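PDB 5DQP: EDTA monooxygenase from EDTA-degrading bacterium BNC1, which probably oxidises EDTA with molecular oxygen, as a flavin-dependent monooxygenase of the NtaA/SnaA/DszA family that works with a partner flavin reductase. Local coordinates for residues Y71-P75 and I76-A80; L346-R349 and Q350-L353. All blocks are in the same frame, centred on the assembly; numbering follows the deposited sequence.

Contact 1: residues Y71-P75 and I76-A80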
loop_
_atom_site.group_PDB
_atom_site.type_symbol
_atom_site.label_atom_id
_atom_site.label_comp_id
_atom_site.label_asym_id
_atom_site.label_seq_id
_atom_site.Cartn_x
_atom_site.Cartn_y
_atom_site.Cartn_z
ATOM N N TYR A 71 -8.292 7.023 -10.066
ATOM C CA TYR A 71 -7.719 6.243 -8.977
ATOM C C TYR A 71 -7.635 4.765 -9.350
ATOM O O TYR A 71 -8.296 3.920 -8.732
ATOM C CB TYR A 71 -8.555 6.439 -7.714
ATOM C CG TYR A 71 -9.127 7.851 -7.541
ATOM C CD1 TYR A 71 -8.290 8.938 -7.314
ATOM C CD2 TYR A 71 -10.498 8.081 -7.572
ATOM C CE1 TYR A 71 -8.797 10.219 -7.133
ATOM C CE2 TYR A 71 -11.021 9.374 -7.398
ATOM C CZ TYR A 71 -10.163 10.420 -7.164
ATOM O OH TYR A 71 -10.651 11.679 -6.981
ATOM N N PRO A 72 -6.812 4.403 -10.339
ATOM C CA PRO A 72 -6.764 2.985 -10.737
ATOM C C PRO A 72 -6.134 2.055 -9.684
ATOM O O PRO A 72 -6.340 0.837 -9.781
ATOM C CB PRO A 72 -5.964 3.009 -12.058
ATOM C CG PRO A 72 -5.179 4.271 -11.998
ATOM C CD PRO A 72 -6.017 5.259 -11.238
ATOM N N PHE A 73 -5.412 2.573 -8.683
ATOM C CA PHE A 73 -4.726 1.749 -7.690
ATOM C C PHE A 73 -4.794 2.383 -6.307
ATOM O O PHE A 73 -4.829 3.611 -6.166
ATOM C CB PHE A 73 -3.239 1.573 -7.977
ATOM C CG PHE A 73 -2.935 0.812 -9.196
ATOM C CD1 PHE A 73 -3.123 -0.566 -9.238
ATOM C CD2 PHE A 73 -2.410 1.459 -10.302
ATOM C CE1 PHE A 73 -2.816 -1.284 -10.379
ATOM C CE2 PHE A 73 -2.104 0.757 -11.438
ATOM C CZ PHE A 73 -2.310 -0.630 -11.480
ATOM N N ASP A 74 -4.748 1.533 -5.283
ATOM C CA ASP A 74 -4.519 2.022 -3.930
ATOM C C ASP A 74 -3.218 2.816 -3.891
ATOM O O ASP A 74 -2.192 2.343 -4.399
ATOM C CB ASP A 74 -4.442 0.884 -2.916
ATOM C CG ASP A 74 -4.281 1.406 -1.490
ATOM O OD1 ASP A 74 -3.126 1.695 -1.098
ATOM O OD2 ASP A 74 -5.301 1.562 -0.777
ATOM N N PRO A 75 -3.213 4.001 -3.303
ATOM C CA PRO A 75 -2.037 4.877 -3.411
ATOM C C PRO A 75 -0.884 4.447 -2.521
ATOM O O PRO A 75 0.272 4.660 -2.888
ATOM C CB PRO A 75 -2.587 6.253 -3.005
ATOM C CG PRO A 75 -3.794 5.959 -2.199
ATOM C CD PRO A 75 -4.398 4.727 -2.810
ATOM N N ILE A 76 -1.170 3.855 -1.360
ATOM C CA ILE A 76 -0.100 3.350 -0.496
ATOM C C ILE A 76 0.668 2.242 -1.213
ATOM O O ILE A 76 1.905 2.245 -1.246
ATOM C CB ILE A 76 -0.675 2.873 0.857
ATOM C CG1 ILE A 76 -1.481 3.997 1.538
ATOM C CG2 ILE A 76 0.430 2.453 1.805
ATOM C CD1 ILE A 76 -2.148 3.598 2.890
ATOM N N VAL A 77 -0.058 1.299 -1.836
ATOM C CA VAL A 77 0.563 0.214 -2.614
ATOM C C VAL A 77 1.378 0.771 -3.781
ATOM O O VAL A 77 2.552 0.417 -3.972
ATOM C CB VAL A 77 -0.531 -0.758 -3.100
ATOM C CG1 VAL A 77 -0.044 -1.690 -4.204
ATOM C CG2 VAL A 77 -1.109 -1.525 -1.922
ATOM N N LEU A 78 0.771 1.662 -4.580
ATOM C CA LEU A 78 1.499 2.275 -5.694
ATOM C C LEU A 78 2.752 3.007 -5.203
ATOM O O LEU A 78 3.837 2.843 -5.770
ATOM C CB LEU A 78 0.564 3.218 -6.482
ATOM C CG LEU A 78 1.002 3.789 -7.827
ATOM C CD1 LEU A 78 1.649 2.719 -8.704
ATOM C CD2 LEU A 78 -0.178 4.485 -8.554
ATOM N N ALA A 79 2.635 3.819 -4.147
ATOM C CA ALA A 79 3.817 4.542 -3.680
ATOM C C ALA A 79 4.917 3.593 -3.179
ATOM O O ALA A 79 6.113 3.895 -3.307
ATOM C CB ALA A 79 3.421 5.528 -2.588
ATOM N N ALA A 80 4.538 2.451 -2.604
ATOM C CA ALA A 80 5.537 1.460 -2.199
ATOM C C ALA A 80 6.269 0.872 -3.401
ATOM O O ALA A 80 7.484 0.657 -3.347
ATOM C CB ALA A 80 4.872 0.342 -1.388
#
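Asp74 is the N-cap of helix 75-85, and its carboxylate reaches forward to the amides of Ile76 and Val77. The helix follows strand 52-55 in the TIM-barrel-like fold of the luciferase family. Pro75 opens it; its ring lies beside Asp57, a predicted FMN-binding residue. At Ile76 the backbone N lies 2.9 Å from Asp74 OD1, but the N-H points poorly and the bond is weak. Val77 N makes the straighter capping bond, 3.2 Å to Asp74 OD1 at 164°, and uses the anti lone pair of that oxygen. With chi1 at -177° the carboxylate swings away from the Asp74 backbone N, and its rotation then sets OD1 before both amides. The other oxygen, OD2, is bonded to Gln108 of the second subunit, so one carboxylate serves both the cap and the dimer interface. With an alanine here, the N-H of Val77 is likely to lose its capping acceptor, and Gln108 of the second subunit its bond to OD2. Leu78 N gives a nearly straight bond of 3.0 Å to Asp74 O. The Leu78 side chain crosses that of Phe73 at about a right angle, with Leu78 CD2 4.1 Å from Phe73 CD2, and Leu115 of the second subunit packs on both. Ala79 N closes the next turn on Pro75 O at 2.8 Å, with the donor tilted 29° from the carbonyl plane.

Contact 2: residues L346-R349 and Q350-L353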
loop_
_atom_site.group_PDB
_atom_site.type_symbol
_atom_site.label_atom_id
_atom_site.label_comp_id
_atom_site.label_asym_id
_atom_site.label_seq_id
_atom_site.Cartn_x
_atom_site.Cartn_y
_atom_site.Cartn_z
ATOM N N LEU A 346 -7.469 41.184 -16.382
ATOM C CA LEU A 346 -7.868 40.247 -17.418
ATOM C C LEU A 346 -9.135 40.704 -18.127
ATOM O O LEU A 346 -9.959 41.446 -17.573
ATOM C CB LEU A 346 -8.077 38.842 -16.844
ATOM C CG LEU A 346 -6.848 38.171 -16.196
ATOM C CD1 LEU A 346 -7.167 36.775 -15.727
ATOM C CD2 LEU A 346 -5.611 38.129 -17.117
ATOM N N SER A 347 -9.257 40.270 -19.382
ATOM C CA SER A 347 -10.518 40.259 -20.091
ATOM C C SER A 347 -11.315 39.023 -19.683
ATOM O O SER A 347 -10.810 38.108 -19.023
ATOM C CB SER A 347 -10.284 40.247 -21.599
ATOM O OG SER A 347 -9.695 39.019 -21.971
ATOM N N LEU A 348 -12.578 38.990 -20.093
ATOM C CA LEU A 348 -13.400 37.824 -19.791
ATOM C C LEU A 348 -12.860 36.571 -20.465
ATOM O O LEU A 348 -12.840 35.492 -19.864
ATOM C CB LEU A 348 -14.840 38.093 -20.218
ATOM C CG LEU A 348 -15.821 36.967 -19.917
ATOM C CD1 LEU A 348 -15.836 36.603 -18.411
ATOM C CD2 LEU A 348 -17.209 37.382 -20.401
ATOM N N ARG A 349 -12.434 36.693 -21.723
ATOM C CA ARG A 349 -11.888 35.554 -22.454
ATOM C C ARG A 349 -10.660 34.996 -21.757
ATOM O O ARG A 349 -10.457 33.779 -21.719
ATOM C CB ARG A 349 -11.527 35.975 -23.886
ATOM C CG ARG A 349 -11.226 34.801 -24.809
ATOM C CD ARG A 349 -10.363 35.195 -26.013
ATOM N NE ARG A 349 -11.042 36.108 -26.940
ATOM C CZ ARG A 349 -12.081 35.770 -27.700
ATOM N NH1 ARG A 349 -12.582 34.541 -27.638
ATOM N NH2 ARG A 349 -12.633 36.664 -28.513
ATOM N N GLN A 350 -9.811 35.877 -21.228
ATOM C CA GLN A 350 -8.636 35.413 -20.509
ATOM C C GLN A 350 -9.043 34.755 -19.202
ATOM O O GLN A 350 -8.514 33.705 -18.840
ATOM C CB GLN A 350 -7.670 36.579 -20.254
ATOM C CG GLN A 350 -7.012 37.130 -21.510
ATOM C CD GLN A 350 -6.231 38.392 -21.238
ATOM O OE1 GLN A 350 -6.636 39.224 -20.423
ATOM N NE2 GLN A 350 -5.110 38.551 -21.924
ATOM N N LEU A 351 -9.973 35.370 -18.481
ATOM C CA LEU A 351 -10.403 34.819 -17.206
ATOM C C LEU A 351 -10.986 33.411 -17.364
ATOM O O LEU A 351 -10.728 32.541 -16.532
ATOM C CB LEU A 351 -11.413 35.773 -16.561
ATOM C CG LEU A 351 -12.030 35.334 -15.234
ATOM C CD1 LEU A 351 -10.965 35.272 -14.131
ATOM C CD2 LEU A 351 -13.165 36.296 -14.864
ATOM N N ALA A 352 -11.760 33.167 -18.427
ATOM C CA ALA A 352 -12.359 31.848 -18.650
ATOM C C ALA A 352 -11.319 30.736 -18.663
ATOM O O ALA A 352 -11.583 29.616 -18.205
ATOM C CB ALA A 352 -13.122 31.825 -19.975
ATOM N N LEU A 353 -10.156 31.011 -19.247
ATOM C CA LEU A 353 -9.071 30.040 -19.330
ATOM C C LEU A 353 -8.287 29.985 -18.017
ATOM O O LEU A 353 -8.053 28.904 -17.468
ATOM C CB LEU A 353 -8.156 30.407 -20.510
ATOM C CG LEU A 353 -7.045 29.416 -20.861
ATOM C CD1 LEU A 353 -7.675 28.105 -21.294
ATOM C CD2 LEU A 353 -6.120 29.969 -21.946
#
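Ser347 and Gln350 exchange hydrogen bonds between side chain and backbone at the start of helix 348-354. Gln350 N donates to Ser347 OG over 3.2 Å. In return Ser347 N donates to Gln350 OE1 over 3.0 Å, at 168°, from a position tilted 20° out of the amide plane. With chi1 at -68°, Gln350 CG lies beside its own backbone N, and the extended chain beyond it carries OE1 back to Ser347. Ser347 OG also lies against Gln350 CG at 3.3 Å.

Two backbone bonds carry the first turn: Leu351 N to Ser347 O, 2.9 Å, and Ala352 N to Leu348 O, also 2.9 Å.

Among the apolar contacts, Leu346 CD1 lies 4.4 Å from Leu351 CD1. The other methyl, Leu346 CD2, sits beside the amide oxygen, 3.6 Å from Gln350 OE1. Val340 of helix 331-344 packs on both leucines. Leu348 instead packs on Ile296 and Leu299 of helix 292-303.

Arg349 directs its charged end outside the turn, where NE forms a salt bridge with Asp313.

The reciprocal pair is a capping box, with Ser347 as N-cap and Gln350 three residues later, at the N-terminus of a short helix with one exposed flank, at Arg349 and Gln350.

Contact 1 comes first in the chain, contact 2 far later. Their centres are 37 Å apart, their nearest atoms are about 20 Å apart, and they lie on opposite sides of the chain's centre. Both belong to the luciferase-like monooxygenase domain, and each marks the start of a helix. In sequence helix 75-85 connects the parallel strands 52-55 and 90-96, a beta-alpha-beta crossover, and it lies close to predicted FMN residues and against the second subunit. Helix 348-354 follows helix 331-344 and precedes strand 358-360, and no other chain of the assembly touches contact 2. Thus 71-80 belongs to the dimer interface near the probable cofactor site, whereas 346-353 is a peripheral part of the fold.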